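Local atomic coordinates of tailspike protein (Siphovirus 9NA, PDB entry 3RIQ), a protein that probably recognises Salmonella lipopolysaccharide as the receptor for its phage and cleaves the O-antigen chains as an endorhamnosidase. Residues Q393-Y398 with T414-C419; H343-F348 with T369-I374; M85-T90 with Q116-G121. All coordinates share one frame; numbering follows the deposited sequence. Where two conformers were deposited one is given.

Interaction 1. Residues Q393-Y398 with T414-C419; sequences QGYAVY and TKKILC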
ATOM      1  N   GLN A 393     -11.313  26.509   5.403  1.00 18.09           N
ATOM      2  CA  GLN A 393     -12.611  26.381   4.737  1.00 18.63           C
ATOM      3  C   GLN A 393     -13.195  24.981   4.872  1.00 17.97           C
ATOM      4  O   GLN A 393     -12.474  23.956   4.755  1.00 18.53           O
ATOM      5  CB  GLN A 393     -12.515  26.679   3.242  1.00 17.82           C
ATOM      6  CG  GLN A 393     -12.239  28.120   2.916  1.00 19.22           C
ATOM      7  CD  GLN A 393     -12.386  28.434   1.424  1.00 20.52           C
ATOM      8  OE1 GLN A 393     -12.325  27.544   0.569  1.00 20.95           O
ATOM      9  NE2 GLN A 393     -12.566  29.719   1.110  1.00 22.02           N
ATOM     10  N   GLY A 394     -14.500  24.928   5.101  1.00 18.07           N
ATOM     11  CA  GLY A 394     -15.246  23.662   4.995  1.00 18.32           C
ATOM     12  C   GLY A 394     -14.897  22.622   6.048  1.00 16.86           C
ATOM     13  O   GLY A 394     -14.511  22.960   7.203  1.00 18.25           O
ATOM     14  N   TYR A 395     -15.066  21.356   5.666  1.00 16.29           N
ATOM     15  CA  TYR A 395     -14.876  20.213   6.577  1.00 15.11           C
ATOM     16  C   TYR A 395     -13.708  19.359   6.091  1.00 15.06           C
ATOM     17  O   TYR A 395     -13.459  19.254   4.886  1.00 15.56           O
ATOM     18  CB  TYR A 395     -16.114  19.320   6.513  1.00 15.76           C
ATOM     19  CG  TYR A 395     -17.331  19.936   7.200  1.00 17.62           C
ATOM     20  CD1 TYR A 395     -17.723  19.521   8.459  1.00 19.68           C
ATOM     21  CD2 TYR A 395     -18.072  20.937   6.574  1.00 20.34           C
ATOM     22  CE1 TYR A 395     -18.836  20.108   9.099  1.00 21.80           C
ATOM     23  CE2 TYR A 395     -19.189  21.512   7.173  1.00 22.62           C
ATOM     24  CZ  TYR A 395     -19.566  21.095   8.435  1.00 23.34           C
ATOM     25  OH  TYR A 395     -20.666  21.687   9.016  1.00 27.03           O
ATOM     26  N   ALA A 396     -13.035  18.714   7.035  1.00 13.82           N
ATOM     27  CA  ALA A 396     -12.103  17.640   6.683  1.00 14.51           C
ATOM     28  C   ALA A 396     -12.844  16.421   6.126  1.00 14.64           C
ATOM     29  O   ALA A 396     -12.441  15.857   5.089  1.00 14.62           O
ATOM     30  CB  ALA A 396     -11.272  17.240   7.902  1.00 14.40           C
ATOM     31  N   VAL A 397     -13.912  16.015   6.827  1.00 14.21           N
ATOM     32  CA  VAL A 397     -14.774  14.924   6.386  1.00 14.27           C
ATOM     33  C   VAL A 397     -16.219  15.368   6.468  1.00 14.47           C
ATOM     34  O   VAL A 397     -16.758  15.604   7.580  1.00 15.68           O
ATOM     35  CB  VAL A 397     -14.572  13.624   7.208  1.00 14.60           C
ATOM     36  CG1 VAL A 397     -15.479  12.504   6.688  1.00 16.34           C
ATOM     37  CG2 VAL A 397     -13.093  13.169   7.133  1.00 16.96           C
ATOM     38  N   TYR A 398     -16.861  15.441   5.295  1.00 14.81           N
ATOM     39  CA  TYR A 398     -18.274  15.793   5.226  1.00 14.87           C
ATOM     40  C   TYR A 398     -18.995  14.561   4.687  1.00 14.92           C
ATOM     41  O   TYR A 398     -19.000  14.291   3.482  1.00 14.70           O
ATOM     42  CB  TYR A 398     -18.508  17.020   4.335  1.00 15.60           C
ATOM     43  CG  TYR A 398     -19.943  17.506   4.371  1.00 16.55           C
ATOM     44  CD1 TYR A 398     -20.348  18.412   5.338  1.00 21.26           C
ATOM     45  CD2 TYR A 398     -20.903  17.056   3.444  1.00 18.14           C
ATOM     46  CE1 TYR A 398     -21.665  18.868   5.389  1.00 22.46           C
ATOM     47  CE2 TYR A 398     -22.209  17.503   3.493  1.00 21.22           C
ATOM     48  CZ  TYR A 398     -22.586  18.399   4.482  1.00 23.20           C
ATOM     49  OH  TYR A 398     -23.883  18.874   4.557  1.00 27.40           O
ATOM     50  N   THR A 414      -8.837  22.944   8.412  1.00 17.56           N
ATOM     51  CA  THR A 414     -10.082  22.414   8.968  1.00 16.86           C
ATOM     52  C   THR A 414      -9.868  20.988   9.489  1.00 16.66           C
ATOM     53  O   THR A 414      -9.150  20.163   8.881  1.00 16.86           O
ATOM     54  CB  THR A 414     -11.234  22.436   7.951  1.00 16.13           C
ATOM     55  OG1 THR A 414     -12.397  21.882   8.578  1.00 16.86           O
ATOM     56  CG2 THR A 414     -10.889  21.654   6.647  1.00 17.56           C
ATOM     57  N   LYS A 415     -10.489  20.730  10.644  1.00 15.97           N
ATOM     58  CA  LYS A 415     -10.474  19.416  11.286  0.50 16.38           C
ATOM     59  C   LYS A 415     -11.889  18.931  11.580  1.00 16.08           C
ATOM     60  O   LYS A 415     -12.074  17.979  12.337  1.00 17.22           O
ATOM     61  CB  LYS A 415      -9.674  19.453  12.601  0.50 16.54           C
ATOM     62  CG  LYS A 415      -8.384  20.250  12.558  0.50 18.84           C
ATOM     63  CD  LYS A 415      -7.452  19.817  13.687  0.50 19.75           C
ATOM     64  CE  LYS A 415      -6.792  21.018  14.318  0.50 22.51           C
ATOM     65  NZ  LYS A 415      -6.305  21.924  13.255  0.50 25.34           N
ATOM     66  N   LYS A 416     -12.888  19.563  10.958  1.00 15.51           N
ATOM     67  CA  LYS A 416     -14.275  19.219  11.210  1.00 15.79           C
ATOM     68  C   LYS A 416     -14.684  17.906  10.557  1.00 15.99           C
ATOM     69  O   LYS A 416     -14.426  17.674   9.367  1.00 15.19           O
ATOM     70  CB  LYS A 416     -15.210  20.353  10.728  1.00 16.72           C
ATOM     71  CG  LYS A 416     -14.982  21.697  11.431  1.00 17.52           C
ATOM     72  CD  LYS A 416     -16.012  22.766  10.963  1.00 22.16           C
ATOM     73  CE  LYS A 416     -15.762  24.116  11.662  1.00 28.56           C
ATOM     74  NZ  LYS A 416     -14.356  24.599  11.459  1.00 34.75           N
ATOM     75  N   ILE A 417     -15.345  17.070  11.347  1.00 15.56           N
ATOM     76  CA  ILE A 417     -15.872  15.761  10.912  1.00 16.07           C
ATOM     77  C   ILE A 417     -17.382  15.739  11.157  1.00 15.97           C
ATOM     78  O   ILE A 417     -17.850  15.912  12.309  1.00 16.64           O
ATOM     79  CB  ILE A 417     -15.226  14.600  11.722  1.00 15.93           C
ATOM     80  CG1 ILE A 417     -13.704  14.620  11.559  1.00 16.61           C
ATOM     81  CG2 ILE A 417     -15.863  13.267  11.319  1.00 16.22           C
ATOM     82  CD1 ILE A 417     -12.950  13.673  12.454  1.00 18.18           C
ATOM     83  N   LEU A 418     -18.147  15.574  10.070  1.00 15.35           N
ATOM     84  CA  LEU A 418     -19.598  15.479  10.158  1.00 15.56           C
ATOM     85  C   LEU A 418     -20.019  14.117   9.634  1.00 15.99           C
ATOM     86  O   LEU A 418     -19.802  13.826   8.456  1.00 16.83           O
ATOM     87  CB  LEU A 418     -20.303  16.594   9.344  1.00 17.28           C
ATOM     88  CG  LEU A 418     -21.847  16.489   9.175  1.00 21.50           C
ATOM     89  CD1 LEU A 418     -22.514  16.608  10.491  1.00 25.21           C
ATOM     90  CD2 LEU A 418     -22.382  17.523   8.223  1.00 26.22           C
ATOM     91  N   CYS A 419     -20.607  13.289  10.493  1.00 15.08           N
ATOM     92  CA  CYS A 419     -21.015  11.943  10.083  1.00 16.47           C
ATOM     93  C   CYS A 419     -22.016  11.381  11.044  1.00 16.53           C
ATOM     94  O   CYS A 419     -22.408  12.065  11.985  1.00 17.10           O
ATOM     95  CB  CYS A 419     -19.796  11.000   9.944  1.00 17.11           C
ATOM     96  SG  CYS A 419     -18.997  10.741  11.519  1.00 21.47           S
TER
HETATM   97  O   HOH W   1     -15.000  25.258   8.523  1.00 36.00           O
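Thr-414 OG1 donates a short hydrogen bond to Gly-394 O, 2.7 Å long, reaching the oxygen from 35° off its carbonyl plane. With chi1 at 179°, the hydroxyl stands opposite its own backbone N and reaches the backbone of 393-398. Further along, the segments pair as parallel strands in successive coils of the right-handed beta-helix. The evidence is an alternation of partners: Val-397 N donates to Lys-416 O at 3.1 Å, and Leu-418 N donates to Val-397 O at 2.9 Å, both with N-H...O angles of 172°. Ala-396 N lies 2.9 Å from the same Lys-416 O, but its N-H is directed aside and the bond is weak. A water gives Gly-394 O a second donor and accepts from Lys-416 NZ, which a bend at chi4 brings round to it.

On one side of the strands, Val-397 and Ile-417 meet inside the coil, where strands 381-388 and 402-409 supply the next layer of side chains. On the other side, the ring of Tyr-395 lies between two neighbours, with Tyr-398 CD1 over one face and Lys-416 CD over the opposite face, both displaced toward the rim. Tyr-395 CE1 also packs on Leu-418 CB at 3.8 Å. The contact is part of the trimer interface: Lys-415 O accepts from Gln-426 of a second subunit, and Ile-417 O from Gln-433 of a third. Tyr-398 and Leu-418 run side by side, and the 3.2 Å between Tyr-398 CE1 and Leu-418 CD2 is unusually short for two carbons, strained if taken at face value.

Interaction 2. Residues H343-F348 with T369-I374; sequences HKEGMF and TNLNQI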
ATOM      1  N   HIS A 343      -7.712  20.538  -6.836  1.00 12.97           N
ATOM      2  CA  HIS A 343      -8.275  21.889  -6.840  1.00 13.32           C
ATOM      3  C   HIS A 343      -9.739  21.923  -6.357  1.00 13.83           C
ATOM      4  O   HIS A 343     -10.180  22.931  -5.770  1.00 15.72           O
ATOM      5  CB  HIS A 343      -8.089  22.563  -8.202  1.00 13.57           C
ATOM      6  CG  HIS A 343      -6.655  22.867  -8.513  1.00 14.64           C
ATOM      7  ND1 HIS A 343      -6.221  24.129  -8.861  1.00 15.61           N
ATOM      8  CD2 HIS A 343      -5.555  22.084  -8.483  1.00 14.51           C
ATOM      9  CE1 HIS A 343      -4.910  24.099  -9.073  1.00 15.94           C
ATOM     10  NE2 HIS A 343      -4.482  22.868  -8.840  1.00 13.94           N
ATOM     11  N   LYS A 344     -10.453  20.821  -6.547  1.00 14.88           N
ATOM     12  CA  LYS A 344     -11.797  20.638  -5.986  1.00 14.75           C
ATOM     13  C   LYS A 344     -11.680  19.739  -4.752  1.00 13.36           C
ATOM     14  O   LYS A 344     -10.640  19.783  -4.049  1.00 14.74           O
ATOM     15  CB  LYS A 344     -12.762  20.046  -7.040  1.00 14.08           C
ATOM     16  CG  LYS A 344     -12.719  20.763  -8.412  1.00 16.06           C
ATOM     17  CD  LYS A 344     -13.120  22.217  -8.348  1.00 19.32           C
ATOM     18  CE  LYS A 344     -13.220  22.837  -9.787  1.00 21.29           C
ATOM     19  NZ  LYS A 344     -11.885  23.116 -10.432  1.00 22.72           N
ATOM     20  N   GLU A 345     -12.697  18.917  -4.470  1.00 13.95           N
ATOM     21  CA  GLU A 345     -12.579  17.998  -3.338  1.00 13.12           C
ATOM     22  C   GLU A 345     -11.423  16.999  -3.518  1.00 13.09           C
ATOM     23  O   GLU A 345     -11.053  16.668  -4.647  1.00 13.48           O
ATOM     24  CB  GLU A 345     -13.856  17.211  -3.134  1.00 13.77           C
ATOM     25  CG  GLU A 345     -15.060  18.059  -2.704  1.00 14.65           C
ATOM     26  CD  GLU A 345     -15.861  18.673  -3.867  1.00 15.25           C
ATOM     27  OE1 GLU A 345     -15.450  18.580  -5.045  1.00 15.21           O
ATOM     28  OE2 GLU A 345     -16.934  19.230  -3.580  1.00 16.37           O
ATOM     29  N   GLY A 346     -10.860  16.528  -2.407  1.00 12.80           N
ATOM     30  CA  GLY A 346      -9.751  15.582  -2.471  1.00 12.48           C
ATOM     31  C   GLY A 346     -10.152  14.143  -2.778  1.00 12.56           C
ATOM     32  O   GLY A 346      -9.417  13.405  -3.435  1.00 13.96           O
ATOM     33  N   MET A 347     -11.328  13.763  -2.303  1.00 13.29           N
ATOM     34  CA  MET A 347     -11.891  12.404  -2.442  1.00 12.75           C
ATOM     35  C   MET A 347     -13.396  12.587  -2.345  1.00 13.26           C
ATOM     36  O   MET A 347     -13.884  13.303  -1.450  1.00 13.84           O
ATOM     37  CB  MET A 347     -11.385  11.462  -1.334  1.00 12.96           C
ATOM     38  CG  MET A 347     -11.778   9.998  -1.550  1.00 12.38           C
ATOM     39  SD  MET A 347     -12.630   9.215  -0.149  1.00 14.35           S
ATOM     40  CE  MET A 347     -14.356   9.628  -0.443  1.00 13.20           C
ATOM     41  N   PHE A 348     -14.147  11.945  -3.238  1.00 13.58           N
ATOM     42  CA  PHE A 348     -15.597  12.179  -3.273  1.00 13.00           C
ATOM     43  C   PHE A 348     -16.309  10.850  -3.615  1.00 13.66           C
ATOM     44  O   PHE A 348     -16.030  10.211  -4.636  1.00 14.28           O
ATOM     45  CB  PHE A 348     -15.912  13.281  -4.313  1.00 13.51           C
ATOM     46  CG  PHE A 348     -17.267  13.938  -4.175  1.00 13.77           C
ATOM     47  CD1 PHE A 348     -17.351  15.337  -4.020  1.00 16.73           C
ATOM     48  CD2 PHE A 348     -18.464  13.214  -4.290  1.00 14.82           C
ATOM     49  CE1 PHE A 348     -18.622  15.998  -3.939  1.00 18.74           C
ATOM     50  CE2 PHE A 348     -19.712  13.867  -4.220  1.00 15.89           C
ATOM     51  CZ  PHE A 348     -19.791  15.254  -4.039  1.00 18.27           C
ATOM     52  N   THR A 369     -12.568  27.515  -2.909  1.00 20.51           N
ATOM     53  CA  THR A 369     -13.938  27.754  -3.323  1.00 21.41           C
ATOM     54  C   THR A 369     -14.922  27.106  -2.354  1.00 20.88           C
ATOM     55  O   THR A 369     -16.053  26.742  -2.720  1.00 21.96           O
ATOM     56  CB  THR A 369     -14.187  27.320  -4.782  1.00 21.68           C
ATOM     57  OG1 THR A 369     -14.006  25.903  -4.907  1.00 22.49           O
ATOM     58  CG2 THR A 369     -13.222  28.053  -5.747  1.00 22.74           C
ATOM     59  N   ASN A 370     -14.484  26.958  -1.103  1.00 20.39           N
ATOM     60  CA  ASN A 370     -15.362  26.505  -0.025  1.00 21.77           C
ATOM     61  C   ASN A 370     -15.825  25.069  -0.144  1.00 21.09           C
ATOM     62  O   ASN A 370     -16.903  24.698   0.332  1.00 22.86           O
ATOM     63  CB  ASN A 370     -16.544  27.460   0.180  1.00 22.95           C
ATOM     64  CG  ASN A 370     -16.354  28.326   1.389  1.00 28.52           C
ATOM     65  OD1 ASN A 370     -15.973  27.831   2.464  1.00 33.84           O
ATOM     66  ND2 ASN A 370     -16.611  29.621   1.242  1.00 36.07           N
ATOM     67  N   LEU A 371     -14.971  24.257  -0.743  1.00 19.49           N
ATOM     68  CA  LEU A 371     -15.236  22.841  -0.907  1.00 18.18           C
ATOM     69  C   LEU A 371     -14.577  22.044   0.229  1.00 17.64           C
ATOM     70  O   LEU A 371     -13.606  22.468   0.804  1.00 18.40           O
ATOM     71  CB  LEU A 371     -14.705  22.356  -2.275  1.00 17.45           C
ATOM     72  CG  LEU A 371     -15.296  23.089  -3.476  1.00 17.93           C
ATOM     73  CD1 LEU A 371     -14.657  22.495  -4.741  1.00 18.96           C
ATOM     74  CD2 LEU A 371     -16.812  22.959  -3.505  1.00 18.05           C
ATOM     75  N   ASN A 372     -15.146  20.889   0.530  1.00 16.58           N
ATOM     76  CA  ASN A 372     -14.643  20.009   1.582  1.00 16.33           C
ATOM     77  C   ASN A 372     -13.484  19.113   1.128  1.00 15.79           C
ATOM     78  O   ASN A 372     -13.291  18.896  -0.066  1.00 15.14           O
ATOM     79  CB  ASN A 372     -15.813  19.192   2.125  1.00 15.97           C
ATOM     80  CG  ASN A 372     -16.935  20.066   2.615  1.00 17.35           C
ATOM     81  OD1 ASN A 372     -16.704  21.000   3.376  1.00 18.30           O
ATOM     82  ND2 ASN A 372     -18.123  19.792   2.185  1.00 17.35           N
ATOM     83  N   GLN A 373     -12.676  18.633   2.072  1.00 14.33           N
ATOM     84  CA  GLN A 373     -11.545  17.771   1.710  1.00 13.49           C
ATOM     85  C   GLN A 373     -12.018  16.402   1.261  1.00 13.91           C
ATOM     86  O   GLN A 373     -11.576  15.927   0.242  1.00 14.11           O
ATOM     87  CB  GLN A 373     -10.533  17.628   2.863  1.00 12.94           C
ATOM     88  CG  GLN A 373     -10.014  18.990   3.350  1.00 14.18           C
ATOM     89  CD  GLN A 373      -9.010  19.618   2.427  1.00 15.92           C
ATOM     90  OE1 GLN A 373      -8.003  19.008   2.087  1.00 14.60           O
ATOM     91  NE2 GLN A 373      -9.261  20.856   2.040  1.00 15.20           N
ATOM     92  N   ILE A 374     -12.906  15.789   2.030  1.00 13.68           N
ATOM     93  CA  ILE A 374     -13.470  14.473   1.738  1.00 13.40           C
ATOM     94  C   ILE A 374     -14.980  14.608   1.869  1.00 14.34           C
ATOM     95  O   ILE A 374     -15.481  15.183   2.851  1.00 15.12           O
ATOM     96  CB  ILE A 374     -12.928  13.409   2.717  1.00 13.32           C
ATOM     97  CG1 ILE A 374     -11.442  13.166   2.458  1.00 13.18           C
ATOM     98  CG2 ILE A 374     -13.688  12.045   2.579  1.00 15.27           C
ATOM     99  CD1 ILE A 374     -10.788  12.129   3.387  1.00 14.26           C
TER
HETATM  100  O   HOH W   2     -11.445  24.955  -4.550  1.00 22.91           O
HETATM  101  O   HOH W   3     -17.450  20.010  -1.013  1.00 17.39           O
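The contact of Lys-344 with Leu-371 follows directly on a water link from His-343 O to Thr-369 OG1. The two side chains run the same way, with Lys-344 CA 3.6 Å from Leu-371 CD1, while the amine of Lys-344 turns off to Met-321 O. Glu-345 crosses Leu-371 at about a right angle, OE2 lying 3.7 Å from Leu-371 CD2. A bend at chi2 (87°) swings the carboxylate round, and a second water connects Glu-345 OE2 to Asn-372 N. Glu-345 CG is 3.3 Å from Asn-372 O; this buried oxygen has no polar partner in the model and receives a CA-H...O contact from Glu-345 CA.

Gly-346 N donates to Gln-373 O at 2.8 Å, at an N-H...O angle of 135°. Here the turn leads into parallel pairing between adjacent coils of the right-handed beta-helix, Met-347 standing level with Ile-374 at a CA-CA spacing of 4.9 Å. Met-347 N adds a weak bond to Gln-373 O. The Met-347 side chain, bent at chi2 and chi3, obliquely crosses Ile-374, and both rest on Val-361 of strand 355-362. Met-347 CE ends 3.9 Å from Ile-374 CG2.

Interaction 3. Residues M85-T90 with Q116-G121; sequences MHTKTT and QRLDKG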
ATOM      1  N   MET A  85       1.181   5.405 -33.689  1.00 11.33           N
ATOM      2  CA  MET A  85       0.241   6.242 -34.423  1.00 11.98           C
ATOM      3  C   MET A  85       0.695   7.695 -34.372  1.00 12.14           C
ATOM      4  O   MET A  85       0.735   8.286 -33.309  1.00 13.22           O
ATOM      5  CB  MET A  85      -1.169   6.117 -33.840  1.00 11.89           C
ATOM      6  CG  MET A  85      -1.732   4.723 -33.834  1.00 12.11           C
ATOM      7  SD  MET A  85      -1.648   3.819 -35.390  1.00 13.52           S
ATOM      8  CE  MET A  85      -2.646   4.921 -36.468  1.00 14.35           C
ATOM      9  N   HIS A  86       1.031   8.265 -35.527  1.00 12.92           N
ATOM     10  CA  HIS A  86       1.556   9.625 -35.613  1.00 12.85           C
ATOM     11  C   HIS A  86       0.674  10.523 -36.502  1.00 12.96           C
ATOM     12  O   HIS A  86       0.387  10.187 -37.636  1.00 13.03           O
ATOM     13  CB  HIS A  86       2.976   9.549 -36.189  1.00 13.92           C
ATOM     14  CG  HIS A  86       3.823  10.780 -35.966  1.00 13.23           C
ATOM     15  ND1 HIS A  86       3.476  12.027 -36.456  1.00 14.37           N
ATOM     16  CD2 HIS A  86       5.039  10.931 -35.374  1.00 14.42           C
ATOM     17  CE1 HIS A  86       4.416  12.902 -36.125  1.00 15.72           C
ATOM     18  NE2 HIS A  86       5.382  12.259 -35.485  1.00 14.72           N
ATOM     19  N   THR A  87       0.257  11.664 -35.993  1.00 12.83           N
ATOM     20  CA  THR A  87      -0.480  12.623 -36.802  1.00 13.85           C
ATOM     21  C   THR A  87       0.270  13.023 -38.097  1.00 13.86           C
ATOM     22  O   THR A  87       1.527  13.043 -38.134  1.00 14.82           O
ATOM     23  CB  THR A  87      -0.814  13.888 -35.941  1.00 13.08           C
ATOM     24  OG1 THR A  87      -1.726  14.712 -36.679  1.00 14.19           O
ATOM     25  CG2 THR A  87       0.462  14.705 -35.565  1.00 15.10           C
ATOM     26  N   LYS A  88      -0.470  13.357 -39.147  1.00 14.74           N
ATOM     27  CA  LYS A  88       0.160  13.919 -40.337  1.00 15.16           C
ATOM     28  C   LYS A  88       0.312  15.449 -40.176  1.00 15.81           C
ATOM     29  O   LYS A  88       1.411  15.995 -40.282  1.00 17.07           O
ATOM     30  CB  LYS A  88      -0.627  13.530 -41.599  1.00 15.71           C
ATOM     31  CG  LYS A  88      -0.043  14.209 -42.864  1.00 16.52           C
ATOM     32  CD  LYS A  88      -0.662  13.681 -44.175  1.00 20.91           C
ATOM     33  CE  LYS A  88      -2.191  13.921 -44.246  1.00 23.23           C
ATOM     34  NZ  LYS A  88      -2.852  13.434 -45.555  1.00 26.26           N
ATOM     35  N   THR A  89      -0.786  16.115 -39.859  1.00 16.90           N
ATOM     36  CA  THR A  89      -0.808  17.563 -39.617  1.00 17.67           C
ATOM     37  C   THR A  89      -0.454  17.853 -38.158  1.00 16.86           C
ATOM     38  O   THR A  89      -0.917  17.159 -37.272  1.00 15.97           O
ATOM     39  CB  THR A  89      -2.242  18.122 -39.891  1.00 18.03           C
ATOM     40  OG1 THR A  89      -2.628  17.823 -41.242  1.00 19.18           O
ATOM     41  CG2 THR A  89      -2.301  19.641 -39.705  1.00 18.80           C
ATOM     42  N   THR A  90       0.383  18.862 -37.911  1.00 17.37           N
ATOM     43  CA  THR A  90       0.725  19.262 -36.557  1.00 17.15           C
ATOM     44  C   THR A  90      -0.454  20.058 -35.981  1.00 17.72           C
ATOM     45  O   THR A  90      -0.871  21.056 -36.579  1.00 18.06           O
ATOM     46  CB  THR A  90       2.010  20.104 -36.525  1.00 18.16           C
ATOM     47  OG1 THR A  90       3.101  19.307 -37.029  1.00 18.70           O
ATOM     48  CG2 THR A  90       2.306  20.553 -35.093  1.00 16.58           C
ATOM     49  N   GLN A 116       0.841  25.448 -32.619  1.00 18.44           N
ATOM     50  CA  GLN A 116       1.145  24.133 -33.208  1.00 18.35           C
ATOM     51  C   GLN A 116       2.283  23.411 -32.491  1.00 18.10           C
ATOM     52  O   GLN A 116       3.395  23.940 -32.368  1.00 19.37           O
ATOM     53  CB  GLN A 116       1.460  24.278 -34.703  1.00 20.10           C
ATOM     54  CG  GLN A 116       0.213  24.506 -35.503  1.00 21.34           C
ATOM     55  CD  GLN A 116       0.491  24.615 -36.986  1.00 24.73           C
ATOM     56  OE1 GLN A 116       0.990  25.641 -37.453  1.00 28.73           O
ATOM     57  NE2 GLN A 116       0.151  23.561 -37.737  1.00 26.16           N
ATOM     58  N   ARG A 117       1.992  22.211 -31.998  1.00 16.26           N
ATOM     59  CA  ARG A 117       2.984  21.421 -31.279  1.00 16.66           C
ATOM     60  C   ARG A 117       2.768  19.957 -31.577  1.00 17.03           C
ATOM     61  O   ARG A 117       1.629  19.501 -31.757  1.00 17.20           O
ATOM     62  CB  ARG A 117       2.881  21.598 -29.736  1.00 16.20           C
ATOM     63  CG  ARG A 117       2.957  23.012 -29.200  1.00 18.35           C
ATOM     64  CD  ARG A 117       2.962  22.950 -27.667  1.00 16.98           C
ATOM     65  NE  ARG A 117       3.071  24.293 -27.107  1.00 18.26           N
ATOM     66  CZ  ARG A 117       2.053  25.134 -26.950  1.00 18.13           C
ATOM     67  NH1 ARG A 117       2.275  26.352 -26.425  1.00 19.57           N
ATOM     68  NH2 ARG A 117       0.827  24.768 -27.276  1.00 15.61           N
ATOM     69  N   LEU A 118       3.866  19.225 -31.604  1.00 16.36           N
ATOM     70  CA  LEU A 118       3.803  17.755 -31.634  1.00 16.62           C
ATOM     71  C   LEU A 118       4.134  17.118 -30.283  1.00 16.95           C
ATOM     72  O   LEU A 118       3.967  15.900 -30.109  1.00 17.25           O
ATOM     73  CB  LEU A 118       4.804  17.212 -32.666  1.00 16.83           C
ATOM     74  CG  LEU A 118       4.464  17.353 -34.159  1.00 17.59           C
ATOM     75  CD1 LEU A 118       5.593  16.841 -35.039  1.00 19.24           C
ATOM     76  CD2 LEU A 118       3.193  16.604 -34.432  1.00 18.76           C
ATOM     77  N   ASP A 119       4.662  17.907 -29.353  1.00 16.67           N
ATOM     78  CA  ASP A 119       5.254  17.327 -28.126  1.00 16.39           C
ATOM     79  C   ASP A 119       4.393  17.416 -26.866  1.00 17.17           C
ATOM     80  O   ASP A 119       4.570  16.607 -25.953  1.00 17.16           O
ATOM     81  CB  ASP A 119       6.660  17.903 -27.846  1.00 17.96           C
ATOM     82  CG  ASP A 119       6.646  19.426 -27.592  1.00 18.31           C
ATOM     83  OD1 ASP A 119       5.834  20.137 -28.217  1.00 20.36           O
ATOM     84  OD2 ASP A 119       7.439  19.931 -26.751  1.00 23.97           O
ATOM     85  N   LYS A 120       3.523  18.424 -26.769  1.00 15.23           N
ATOM     86  CA  LYS A 120       2.827  18.661 -25.491  1.00 15.00           C
ATOM     87  C   LYS A 120       1.573  19.507 -25.736  1.00 14.87           C
ATOM     88  O   LYS A 120       1.381  20.075 -26.839  1.00 15.62           O
ATOM     89  CB  LYS A 120       3.755  19.358 -24.467  1.00 15.40           C
ATOM     90  CG  LYS A 120       4.103  20.776 -24.816  1.00 15.18           C
ATOM     91  CD  LYS A 120       5.289  21.248 -23.981  1.00 18.46           C
ATOM     92  CE  LYS A 120       5.441  22.752 -24.058  1.00 20.79           C
ATOM     93  NZ  LYS A 120       6.797  23.171 -23.551  1.00 25.14           N
ATOM     94  N   GLY A 121       0.761  19.647 -24.698  1.00 14.78           N
ATOM     95  CA  GLY A 121      -0.568  20.246 -24.838  1.00 14.77           C
ATOM     96  C   GLY A 121      -1.525  19.287 -25.523  1.00 14.12           C
ATOM     97  O   GLY A 121      -1.121  18.241 -26.014  1.00 15.12           O
TER
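Leu-118 lays its branched end against two threonines at once: CD2 is 3.5 Å from Thr-87 CG2, and CG is 3.7 Å from Thr-90 OG1. The leucine crosses Thr-90 at about a right angle and Thr-87 more obliquely. The imidazole of His-86 adds a looser touch, its CE1 4.3 Å from Leu-118 CD2.

Thr-90 is also held through its methyl. CG2 lies opposite the backbone N, a placement that brings it to the backbone of Arg-117, 3.5 Å from Arg-117 N, and beside Gln-116 CB. One hydrogen bond joins the segments: Gln-116 NE2 donates to Thr-90 O at 2.9 Å with an N-H...O angle of 173°. The oxygen lies only 4° out of the plane of the glutamine amide, whereas the donor is tilted 31° from the carbonyl plane.

Internal bonds fix the surfaces on which Leu-118 rests. His-86 ND1 donates to Thr-87 O at 2.8 Å along a lone pair and nearly in the ring plane, which sets the rotation of the imidazole. Thr-87 OG1 donates to Thr-89 O at 2.6 Å, spanning the bend that follows strand 79-87, and the same hydroxyl bonds to Gly-145 N where the excursion returns. On the far side, the guanidinium of Arg-117 is held by Ser-113 O and Thr-93 OG1.

Residues 88-145 thus leave one beta-helix strand and come back just before strand 146-151, forming a large projecting insertion within one coil, at the turn between two of its strands; its position recalls the dorsal fin of the related P22 tailspike.

Along the chain the order is interaction 3, interaction 2, interaction 1, each closing before the next opens. Interactions 2 and 1 are adjacent steps on one ladder of the beta-helix: their centres are 10 Å apart, strand 347-349 pairs with 374-376, which pairs with 397-399 and then 417-419, and Tyr-398 N probably bonds to Ile-374 O between them. Gln-393 OE1 and Asn-370 N probably tie the neighbouring turns together too. Interaction 3 lies toward the N-terminal end, its centre 34 Å from that of interaction 2 and 44 Å from that of interaction 1. Two contacts thus stack coils of the elongated receptor-binding domain, whereas the third attaches an insertion to its side.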